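Local atomic coordinates of putative glycyl-glycine endopeptidase lytM (PDB entry 3NYY), a protein that is probably a metal-dependent endopeptidase of the M23 family, acting on peptide bonds within its substrate. Residues 148-153 and 161-166; 154-159 and 172-177; 98-103 and 245-250. One frame throughout, in Å; residues are numbered along the deposited sequence. Where two conformers were deposited one is given.

Overall arrangement
Contacts 1 and 2 are neighbours within the M23 peptidase domain, their centres about 9 Å apart, while contact 3 lies on the surface with its centre about 24 Å from that of contact 1 and 25 Å from that of contact 2. Along the chain the segments of contacts 1 and 2 alternate, in the order 148-153, 154-159, 161-166, 172-177. Strands 162-166 and 172-178 are neighbours in one antiparallel sheet, joined by Phe173 N and Ile165 O. Contact 3 pairs 98-103 with 245-250 in a separate two-stranded parallel sheet, bringing the C-terminal end of the chain against residues 98-103, on either side in sequence of the other two contacts.

Contact 1. Residues 148-153 and 161-166; sequences GVVTEK and WRIGIT
Glu152 crosses over Arg162, with its CB 3.9 Å above the plane of the guanidinium group and over its centre. The chain of Arg162 bends at chi2 (79°), which folds its end back toward strand 148-153. The carboxylate and guanidinium planes are 49° apart, and Glu152 OE1 and Arg162 NH2 form a long salt bridge of 3.6 Å. Two waters at the guanidinium edge bridge the pair: one links Glu152 OE1 to Arg162 NE, the other Glu152 OE2 to Arg162 NH2. Glu152 OE1 also has a weak hydrogen bond with Tyr172 OH. The strands are antiparallel, their register shifted by one residue at a classic beta bulge, where Thr151 and Glu152 both face Gly164; Gly164 O takes Thr151 N at 2.8 Å and, weakly, Glu152 N. At the bulge Thr151 OG1 is hydrogen-bonded across to Thr166 OG1, 2.6 Å away; either hydroxyl could be the donor. On the face bearing Val150, Ile163 and Ile165 the packing is aliphatic: Val150 CG2 meets Ile165 CD1 at 3.7 Å, and Val150 CG1 touches Ile163 CG1, the two side chains crossing at about a right angle. This chemistry implies a largely apolar side and a hydrated, charged one, where Glu152 and Arg162 probably offset each other.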
loop_
_atom_site.group_PDB
_atom_site.type_symbol
_atom_site.label_atom_id
_atom_site.label_comp_id
_atom_site.label_asym_id
_atom_site.label_seq_id
_atom_site.Cartn_x
_atom_site.Cartn_y
_atom_site.Cartn_z
ATOM N N GLY A 148 -21.321 -16.524 6.683
ATOM C CA GLY A 148 -22.371 -15.534 6.470
ATOM C C GLY A 148 -23.323 -15.879 5.374
ATOM O O GLY A 148 -23.514 -17.074 5.066
ATOM N N VAL A 149 -23.983 -14.854 4.838
ATOM C CA VAL A 149 -24.993 -15.020 3.779
ATOM C C VAL A 149 -24.624 -14.037 2.690
ATOM O O VAL A 149 -24.201 -12.922 2.991
ATOM C CB VAL A 149 -26.425 -14.734 4.296
ATOM C CG1 VAL A 149 -27.412 -14.815 3.165
ATOM C CG2 VAL A 149 -26.772 -15.711 5.483
ATOM N N VAL A 150 -24.746 -14.452 1.437
ATOM C CA VAL A 150 -24.534 -13.563 0.295
ATOM C C VAL A 150 -25.693 -12.571 0.255
ATOM O O VAL A 150 -26.845 -12.957 0.034
ATOM C CB VAL A 150 -24.464 -14.311 -1.064
ATOM C CG1 VAL A 150 -24.231 -13.298 -2.212
ATOM C CG2 VAL A 150 -23.364 -15.390 -1.029
ATOM N N THR A 151 -25.386 -11.307 0.504
ATOM C CA THR A 151 -26.331 -10.195 0.606
ATOM C C THR A 151 -26.467 -9.393 -0.676
ATOM O O THR A 151 -27.554 -8.892 -0.985
ATOM C CB THR A 151 -25.879 -9.235 1.727
ATOM O OG1 THR A 151 -25.798 -9.974 2.945
ATOM C CG2 THR A 151 -26.818 -8.030 1.889
ATOM N N GLU A 152 -25.334 -9.196 -1.374
ATOM C CA GLU A 152 -25.348 -8.529 -2.667
ATOM C C GLU A 152 -24.401 -9.244 -3.606
ATOM O O GLU A 152 -23.365 -9.794 -3.176
ATOM C CB GLU A 152 -24.960 -7.048 -2.525
ATOM C CG GLU A 152 -26.056 -6.198 -1.881
ATOM C CD GLU A 152 -25.704 -4.729 -1.745
ATOM O OE1 GLU A 152 -24.573 -4.422 -1.322
ATOM O OE2 GLU A 152 -26.567 -3.875 -2.047
ATOM N N LYS A 153 -24.742 -9.238 -4.889
ATOM C CA LYS A 153 -23.894 -9.835 -5.913
ATOM C C LYS A 153 -24.200 -9.178 -7.239
ATOM O O LYS A 153 -25.337 -9.235 -7.725
ATOM C CB LYS A 153 -24.111 -11.322 -6.024
ATOM C CG LYS A 153 -23.163 -12.006 -7.039
ATOM C CD LYS A 153 -23.718 -13.365 -7.424
ATOM C CE LYS A 153 -22.808 -14.090 -8.461
ATOM N NZ LYS A 153 -23.600 -15.119 -9.178
ATOM N N TRP A 161 -17.186 -6.061 -10.501
ATOM C CA TRP A 161 -17.901 -7.240 -10.016
ATOM C C TRP A 161 -17.594 -7.352 -8.523
ATOM O O TRP A 161 -16.436 -7.602 -8.109
ATOM C CB TRP A 161 -17.436 -8.520 -10.704
ATOM C CG TRP A 161 -17.697 -8.508 -12.158
ATOM C CD1 TRP A 161 -16.753 -8.494 -13.174
ATOM C CD2 TRP A 161 -18.974 -8.407 -12.788
ATOM N NE1 TRP A 161 -17.396 -8.456 -14.396
ATOM C CE2 TRP A 161 -18.752 -8.406 -14.182
ATOM C CE3 TRP A 161 -20.316 -8.380 -12.312
ATOM C CZ2 TRP A 161 -19.801 -8.308 -15.093
ATOM C CZ3 TRP A 161 -21.351 -8.304 -13.222
ATOM C CH2 TRP A 161 -21.094 -8.310 -14.595
ATOM N N ARG A 162 -18.613 -7.124 -7.711
ATOM C CA ARG A 162 -18.486 -7.199 -6.287
ATOM C C ARG A 162 -19.471 -8.185 -5.701
ATOM O O ARG A 162 -20.480 -8.559 -6.310
ATOM C CB ARG A 162 -18.612 -5.814 -5.608
ATOM C CG ARG A 162 -19.933 -5.046 -5.727
ATOM C CD ARG A 162 -20.971 -5.599 -4.750
ATOM N NE ARG A 162 -22.124 -4.748 -4.480
ATOM C CZ ARG A 162 -23.224 -4.696 -5.222
ATOM N NH1 ARG A 162 -23.357 -5.427 -6.346
ATOM N NH2 ARG A 162 -24.201 -3.871 -4.857
ATOM N N ILE A 163 -19.124 -8.623 -4.514
ATOM C CA ILE A 163 -19.984 -9.506 -3.748
ATOM C C ILE A 163 -19.915 -9.041 -2.304
ATOM O O ILE A 163 -18.847 -8.653 -1.826
ATOM C CB ILE A 163 -19.602 -11.015 -3.949
ATOM C CG1 ILE A 163 -20.667 -11.942 -3.354
ATOM C CG2 ILE A 163 -18.187 -11.324 -3.475
ATOM C CD1 ILE A 163 -20.513 -13.401 -3.824
ATOM N N GLY A 164 -21.060 -9.120 -1.612
ATOM C CA GLY A 164 -21.160 -8.704 -0.220
ATOM C C GLY A 164 -21.712 -9.832 0.644
ATOM O O GLY A 164 -22.698 -10.456 0.290
ATOM N N ILE A 165 -21.031 -10.105 1.754
ATOM C CA ILE A 165 -21.395 -11.153 2.703
ATOM C C ILE A 165 -21.725 -10.482 4.038
ATOM O O ILE A 165 -20.912 -9.772 4.624
ATOM C CB ILE A 165 -20.200 -12.101 2.930
ATOM C CG1 ILE A 165 -19.701 -12.750 1.642
ATOM C CG2 ILE A 165 -20.529 -13.182 4.003
ATOM C CD1 ILE A 165 -20.753 -13.450 0.793
ATOM N N THR A 166 -22.901 -10.783 4.567
ATOM C CA THR A 166 -23.271 -10.360 5.888
ATOM C C THR A 166 -22.916 -11.475 6.854
ATOM O O THR A 166 -23.420 -12.610 6.735
ATOM C CB THR A 166 -24.728 -9.965 5.987
ATOM O OG1 THR A 166 -24.967 -8.866 5.105
ATOM C CG2 THR A 166 -25.115 -9.517 7.442
HETATM O O HOH W 1 -22.441 -3.412 -1.988
HETATM O O HOH W 2 -24.945 -1.908 -2.653
#

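Contact 2. Residues 154-159 and 172-177; sequences GWLEKG and YFYYAH
His177 brings its ring alongside the turn at Lys158 and Gly159, its CE1 3.4 Å from Lys158 O. This is where strand 172-178 of the M23 peptidase sheet turns a corner, and the ring also meets His216 and touches His218 of the family's His-x-His motif, a setting consistent with the active-site groove of M23 relatives. The backbone is fixed by one hydrogen bond, from His177 N to Gly159 O at 2.8 Å. Ala176 CB packs 3.4 Å from the same Gly159 O and also lies over the rim of one face of the His177 ring, while ND1 of that ring is hydrogen-bonded to Ser202 O.

Tyr174 reaches the turn from farther back in its strand. With CG anti to the backbone N (chi1 176°), its ring extends toward 154-159 and sets OH 3.6 Å from Gly159 CA. The absence of a side chain at Gly159 leaves room for the hydroxyl. Leu156 CD1 approaches the same hydroxyl obliquely, at 3.8 Å, and Gly159 N bonds back to Leu156 O, closing the turn that carries both residues. The side chain of Tyr174 also lies near a bound polyethylene glycol, probably from crystallisation.

Lys158 O is reached by two waters. One lies in the plane of the Tyr174 ring, at its edge, and is hydrogen-bonded to Tyr174 OH at 2.6 Å. The other donates only weakly to Lys158 O and is hydrogen-bonded to His177 NE2 at 2.8 Å.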
loop_
_atom_site.group_PDB
_atom_site.type_symbol
_atom_site.label_atom_id
_atom_site.label_comp_id
_atom_site.label_asym_id
_atom_site.label_seq_id
_atom_site.Cartn_x
_atom_site.Cartn_y
_atom_site.Cartn_z
ATOM N N GLY A 154 -23.203 -8.528 -7.804
ATOM C CA GLY A 154 -23.354 -7.932 -9.140
ATOM C C GLY A 154 -22.444 -6.765 -9.361
ATOM O O GLY A 154 -21.606 -6.442 -8.531
ATOM N N TRP A 155 -22.644 -6.100 -10.495
ATOM C CA TRP A 155 -21.806 -5.014 -10.882
ATOM C C TRP A 155 -22.147 -3.718 -10.151
ATOM O O TRP A 155 -23.322 -3.365 -10.025
ATOM C CB TRP A 155 -22.031 -4.738 -12.379
ATOM C CG TRP A 155 -21.156 -3.664 -12.943
ATOM C CD1 TRP A 155 -21.507 -2.372 -13.195
ATOM C CD2 TRP A 155 -19.815 -3.812 -13.377
ATOM N NE1 TRP A 155 -20.448 -1.698 -13.748
ATOM C CE2 TRP A 155 -19.390 -2.567 -13.862
ATOM C CE3 TRP A 155 -18.914 -4.884 -13.384
ATOM C CZ2 TRP A 155 -18.093 -2.362 -14.330
ATOM C CZ3 TRP A 155 -17.658 -4.683 -13.904
ATOM C CH2 TRP A 155 -17.256 -3.446 -14.354
ATOM N N LEU A 156 -21.111 -2.996 -9.778
ATOM C CA LEU A 156 -21.205 -1.557 -9.452
ATOM C C LEU A 156 -20.174 -0.802 -10.269
ATOM O O LEU A 156 -19.078 -1.306 -10.478
ATOM C CB LEU A 156 -20.956 -1.271 -7.967
ATOM C CG LEU A 156 -21.959 -1.710 -6.940
ATOM C CD1 LEU A 156 -21.451 -1.326 -5.507
ATOM C CD2 LEU A 156 -23.341 -1.136 -7.170
ATOM N N GLU A 157 -20.501 0.411 -10.753
ATOM C CA GLU A 157 -19.523 1.189 -11.541
ATOM C C GLU A 157 -18.179 1.338 -10.817
ATOM O O GLU A 157 -17.126 1.144 -11.419
ATOM C CB GLU A 157 -20.065 2.593 -11.928
ATOM C CG GLU A 157 -19.098 3.408 -12.814
ATOM C CD GLU A 157 -19.697 4.704 -13.319
ATOM O OE1 GLU A 157 -20.291 5.449 -12.510
ATOM O OE2 GLU A 157 -19.554 4.985 -14.523
ATOM N N LYS A 158 -18.216 1.666 -9.517
ATOM C CA LYS A 158 -16.985 1.918 -8.724
ATOM C C LYS A 158 -16.407 0.687 -7.994
ATOM O O LYS A 158 -15.378 0.787 -7.296
ATOM C CB LYS A 158 -17.227 2.964 -7.646
ATOM C CG LYS A 158 -17.620 4.353 -8.157
ATOM C CD LYS A 158 -17.607 5.375 -6.994
ATOM C CE LYS A 158 -18.059 6.778 -7.417
ATOM N NZ LYS A 158 -19.464 7.079 -6.978
ATOM N N GLY A 159 -17.099 -0.431 -8.078
ATOM C CA GLY A 159 -16.599 -1.673 -7.501
ATOM C C GLY A 159 -16.434 -2.809 -8.506
ATOM O O GLY A 159 -16.029 -3.905 -8.148
ATOM N N TYR A 172 -20.943 -6.281 7.324
ATOM C CA TYR A 172 -21.031 -6.551 5.890
ATOM C C TYR A 172 -19.601 -6.498 5.347
ATOM O O TYR A 172 -18.940 -5.462 5.420
ATOM C CB TYR A 172 -21.892 -5.483 5.243
ATOM C CG TYR A 172 -22.061 -5.615 3.751
ATOM C CD1 TYR A 172 -21.196 -4.985 2.911
ATOM C CD2 TYR A 172 -23.157 -6.237 3.194
ATOM C CE1 TYR A 172 -21.333 -5.060 1.527
ATOM C CE2 TYR A 172 -23.310 -6.297 1.804
ATOM C CZ TYR A 172 -22.410 -5.686 0.994
ATOM O OH TYR A 172 -22.544 -5.710 -0.392
ATOM N N PHE A 173 -19.141 -7.622 4.795
ATOM C CA PHE A 173 -17.826 -7.721 4.172
ATOM C C PHE A 173 -17.980 -7.578 2.673
ATOM O O PHE A 173 -18.725 -8.326 2.046
ATOM C CB PHE A 173 -17.189 -9.064 4.556
ATOM C CG PHE A 173 -16.692 -9.091 5.973
ATOM C CD1 PHE A 173 -17.552 -9.188 7.060
ATOM C CD2 PHE A 173 -15.332 -8.972 6.211
ATOM C CE1 PHE A 173 -17.034 -9.142 8.374
ATOM C CE2 PHE A 173 -14.819 -8.957 7.474
ATOM C CZ PHE A 173 -15.668 -9.031 8.575
ATOM N N TYR A 174 -17.255 -6.613 2.099
ATOM C CA TYR A 174 -17.397 -6.199 0.728
ATOM C C TYR A 174 -16.169 -6.546 -0.055
ATOM O O TYR A 174 -15.092 -6.138 0.342
ATOM C CB TYR A 174 -17.619 -4.674 0.742
ATOM C CG TYR A 174 -17.697 -3.962 -0.594
ATOM C CD1 TYR A 174 -18.759 -4.184 -1.465
ATOM C CD2 TYR A 174 -16.731 -3.045 -0.977
ATOM C CE1 TYR A 174 -18.817 -3.488 -2.672
ATOM C CE2 TYR A 174 -16.823 -2.355 -2.159
ATOM C CZ TYR A 174 -17.871 -2.575 -3.004
ATOM O OH TYR A 174 -17.960 -1.902 -4.223
ATOM N N TYR A 175 -16.339 -7.298 -1.150
ATOM C CA TYR A 175 -15.217 -7.798 -1.963
ATOM C C TYR A 175 -15.446 -7.294 -3.374
ATOM O O TYR A 175 -16.446 -7.647 -4.014
ATOM C CB TYR A 175 -15.164 -9.319 -1.956
ATOM C CG TYR A 175 -15.070 -9.952 -0.581
ATOM C CD1 TYR A 175 -16.214 -10.106 0.212
ATOM C CD2 TYR A 175 -13.869 -10.486 -0.118
ATOM C CE1 TYR A 175 -16.166 -10.705 1.470
ATOM C CE2 TYR A 175 -13.804 -11.092 1.121
ATOM C CZ TYR A 175 -14.945 -11.194 1.933
ATOM O OH TYR A 175 -14.814 -11.772 3.209
ATOM N N ALA A 176 -14.524 -6.481 -3.886
ATOM C CA ALA A 176 -14.710 -5.773 -5.155
ATOM C C ALA A 176 -13.563 -5.945 -6.167
ATOM O O ALA A 176 -12.457 -6.411 -5.843
ATOM C CB ALA A 176 -14.969 -4.269 -4.895
ATOM N N HIS A 177 -13.917 -5.643 -7.422
ATOM C CA HIS A 177 -13.054 -5.697 -8.622
ATOM C C HIS A 177 -12.728 -7.105 -9.090
ATOM O O HIS A 177 -11.761 -7.282 -9.859
ATOM C CB HIS A 177 -11.784 -4.861 -8.440
ATOM C CG HIS A 177 -12.060 -3.474 -7.977
ATOM N ND1 HIS A 177 -12.843 -2.602 -8.702
ATOM C CD2 HIS A 177 -11.748 -2.830 -6.828
ATOM C CE1 HIS A 177 -12.981 -1.469 -8.026
ATOM N NE2 HIS A 177 -12.334 -1.585 -6.884
HETATM O O HOH W 3 -16.218 0.045 -4.429
HETATM O O HOH W 4 -13.297 0.086 -4.826
#

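Contact 3. Residues 98-103 and 245-250; sequences QSLDDT and RIKCVY
Gln98 runs side by side with Lys247, the two side chains pointing the same way from one face of a two-stranded parallel sheet, so that Gln98 CD lies 3.6 Å from Lys247 CG. The sheet pairs Gln98 with Lys247 and Ser99 with Cys248, and its backbone bonds run in series: Gln98 N to Ile246 O at 2.7 Å, Cys248 N to Gln98 O at 3.0 Å, and Leu100 N to Cys248 O at 2.7 Å. Ser99 N turns instead to Asp105 OD2.

The amide of Gln98 adds a fourth bond. Its CG lies between the backbone N and the carbonyl carbon (chi1 54°), which lets the extended chain turn back along the other segment, and NE2 donates to Arg245 O at 3.1 Å, nearly in the amide plane. With an alanine here in place of the glutamine, Arg245 O would probably lose this donor and a gap would open beside Lys247 CG.

The Arg245 guanidinium has Gln98 CA over one face; NE bonds to Ile96 O, and NH2 to both Pro97 O and Asp105 O. Asp101 collects the far end of the pairing. Its OD1 accepts Tyr250 N at 3.0 Å on the syn side, and OD2 accepts Ser251 N, so the carboxylate grips two successive amides near the C-terminus. The single proton of Ser99 OG has both Asp101 OD1 and Asp101 O within reach, and which takes it is not settled. Tyr250 OH bonds to Pro97 O and Thr103 OG1 to Tyr139 OH, while Thr103 CG2 packs against Tyr250 CB. A CH-pi contact completes the arrangement, with Ser99 CB over the face of the Tyr250 ring, 4.2 Å from its centroid and 22° off the ring normal.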
loop_
_atom_site.group_PDB
_atom_site.type_symbol
_atom_site.label_atom_id
_atom_site.label_comp_id
_atom_site.label_asym_id
_atom_site.label_seq_id
_atom_site.Cartn_x
_atom_site.Cartn_y
_atom_site.Cartn_z
ATOM N N GLN A 98 -3.226 -19.139 0.505
ATOM C CA GLN A 98 -1.822 -19.421 0.174
ATOM C C GLN A 98 -1.816 -20.590 -0.820
ATOM O O GLN A 98 -2.707 -21.459 -0.814
ATOM C CB GLN A 98 -0.980 -19.720 1.415
ATOM C CG GLN A 98 -1.498 -20.810 2.317
ATOM C CD GLN A 98 -0.514 -21.125 3.466
ATOM O OE1 GLN A 98 0.613 -21.554 3.216
ATOM N NE2 GLN A 98 -0.955 -20.930 4.718
ATOM N N SER A 99 -0.805 -20.618 -1.679
ATOM C CA SER A 99 -0.681 -21.643 -2.703
ATOM C C SER A 99 -0.101 -22.959 -2.157
ATOM O O SER A 99 0.932 -22.954 -1.502
ATOM C CB SER A 99 0.187 -21.137 -3.860
ATOM O OG SER A 99 0.378 -22.146 -4.834
ATOM N N LEU A 100 -0.795 -24.074 -2.416
ATOM C CA LEU A 100 -0.294 -25.430 -2.082
ATOM C C LEU A 100 0.728 -25.864 -3.120
ATOM O O LEU A 100 1.684 -26.566 -2.793
ATOM C CB LEU A 100 -1.429 -26.468 -2.061
ATOM C CG LEU A 100 -2.204 -26.575 -0.753
ATOM C CD1 LEU A 100 -3.489 -27.404 -0.931
ATOM C CD2 LEU A 100 -1.318 -27.155 0.370
ATOM N N ASP A 101 0.483 -25.487 -4.375
ATOM C CA ASP A 101 1.410 -25.755 -5.484
ATOM C C ASP A 101 2.596 -24.764 -5.403
ATOM O O ASP A 101 2.533 -23.784 -4.667
ATOM C CB ASP A 101 0.694 -25.790 -6.874
ATOM C CG ASP A 101 -0.505 -24.777 -7.033
ATOM O OD1 ASP A 101 -0.940 -24.058 -6.076
ATOM O OD2 ASP A 101 -1.055 -24.721 -8.159
ATOM N N ASP A 102 3.687 -25.036 -6.113
ATOM C CA ASP A 102 4.843 -24.117 -6.134
ATOM C C ASP A 102 4.546 -22.946 -7.091
ATOM O O ASP A 102 5.159 -22.834 -8.163
ATOM C CB ASP A 102 6.129 -24.858 -6.560
ATOM N N THR A 103 3.604 -22.084 -6.700
ATOM C CA THR A 103 3.147 -20.983 -7.547
ATOM C C THR A 103 3.137 -19.681 -6.727
ATOM O O THR A 103 3.026 -19.700 -5.492
ATOM C CB THR A 103 1.735 -21.278 -8.200
ATOM O OG1 THR A 103 1.610 -20.578 -9.444
ATOM C CG2 THR A 103 0.585 -20.867 -7.311
ATOM N N ARG A 245 -4.075 -17.967 6.421
ATOM C CA ARG A 245 -4.367 -18.117 4.989
ATOM C C ARG A 245 -4.742 -19.570 4.709
ATOM O O ARG A 245 -4.002 -20.504 5.041
ATOM C CB ARG A 245 -3.181 -17.655 4.161
ATOM C CG ARG A 245 -3.070 -16.143 4.205
ATOM C CD ARG A 245 -1.930 -15.560 3.389
ATOM N NE ARG A 245 -2.168 -15.620 1.947
ATOM C CZ ARG A 245 -1.276 -15.269 1.018
ATOM N NH1 ARG A 245 -0.067 -14.830 1.371
ATOM N NH2 ARG A 245 -1.601 -15.359 -0.271
ATOM N N ILE A 246 -5.922 -19.769 4.138
ATOM C CA ILE A 246 -6.367 -21.101 3.749
ATOM C C ILE A 246 -5.464 -21.606 2.608
ATOM O O ILE A 246 -4.928 -20.804 1.835
ATOM C CB ILE A 246 -7.884 -21.101 3.441
ATOM C CG1 ILE A 246 -8.438 -22.517 3.539
ATOM C CG2 ILE A 246 -8.135 -20.518 2.096
ATOM C CD1 ILE A 246 -9.940 -22.544 3.399
ATOM N N LYS A 247 -5.183 -22.902 2.583
ATOM C CA LYS A 247 -4.279 -23.507 1.614
ATOM C C LYS A 247 -5.085 -24.058 0.457
ATOM O O LYS A 247 -6.047 -24.814 0.664
ATOM C CB LYS A 247 -3.490 -24.633 2.267
ATOM C CG LYS A 247 -2.495 -24.167 3.310
ATOM C CD LYS A 247 -1.944 -25.361 4.107
ATOM C CE LYS A 247 -0.873 -24.893 5.112
ATOM N NZ LYS A 247 -0.498 -25.920 6.156
ATOM N N CYS A 248 -4.697 -23.682 -0.758
ATOM C CA CYS A 248 -5.448 -23.987 -2.002
ATOM C C CYS A 248 -4.469 -24.291 -3.121
ATOM O O CYS A 248 -3.392 -23.705 -3.147
ATOM C CB CYS A 248 -6.290 -22.759 -2.453
ATOM S SG CYS A 248 -7.694 -22.378 -1.445
ATOM N N VAL A 249 -4.848 -25.171 -4.056
ATOM C CA VAL A 249 -4.105 -25.330 -5.298
ATOM C C VAL A 249 -4.620 -24.237 -6.228
ATOM O O VAL A 249 -5.822 -24.187 -6.490
ATOM C CB VAL A 249 -4.354 -26.703 -5.930
ATOM C CG1 VAL A 249 -3.637 -26.768 -7.271
ATOM C CG2 VAL A 249 -3.874 -27.807 -4.969
ATOM N N TYR A 250 -3.741 -23.337 -6.663
ATOM C CA TYR A 250 -4.172 -22.206 -7.531
ATOM C C TYR A 250 -4.440 -22.647 -8.992
ATOM O O TYR A 250 -5.422 -22.217 -9.614
ATOM C CB TYR A 250 -3.102 -21.133 -7.582
ATOM C CG TYR A 250 -3.114 -20.077 -6.491
ATOM C CD1 TYR A 250 -3.426 -20.384 -5.157
ATOM C CD2 TYR A 250 -2.738 -18.779 -6.795
ATOM C CE1 TYR A 250 -3.394 -19.389 -4.180
ATOM C CE2 TYR A 250 -2.694 -17.788 -5.849
ATOM C CZ TYR A 250 -3.016 -18.076 -4.535
ATOM O OH TYR A 250 -2.994 -17.055 -3.613
#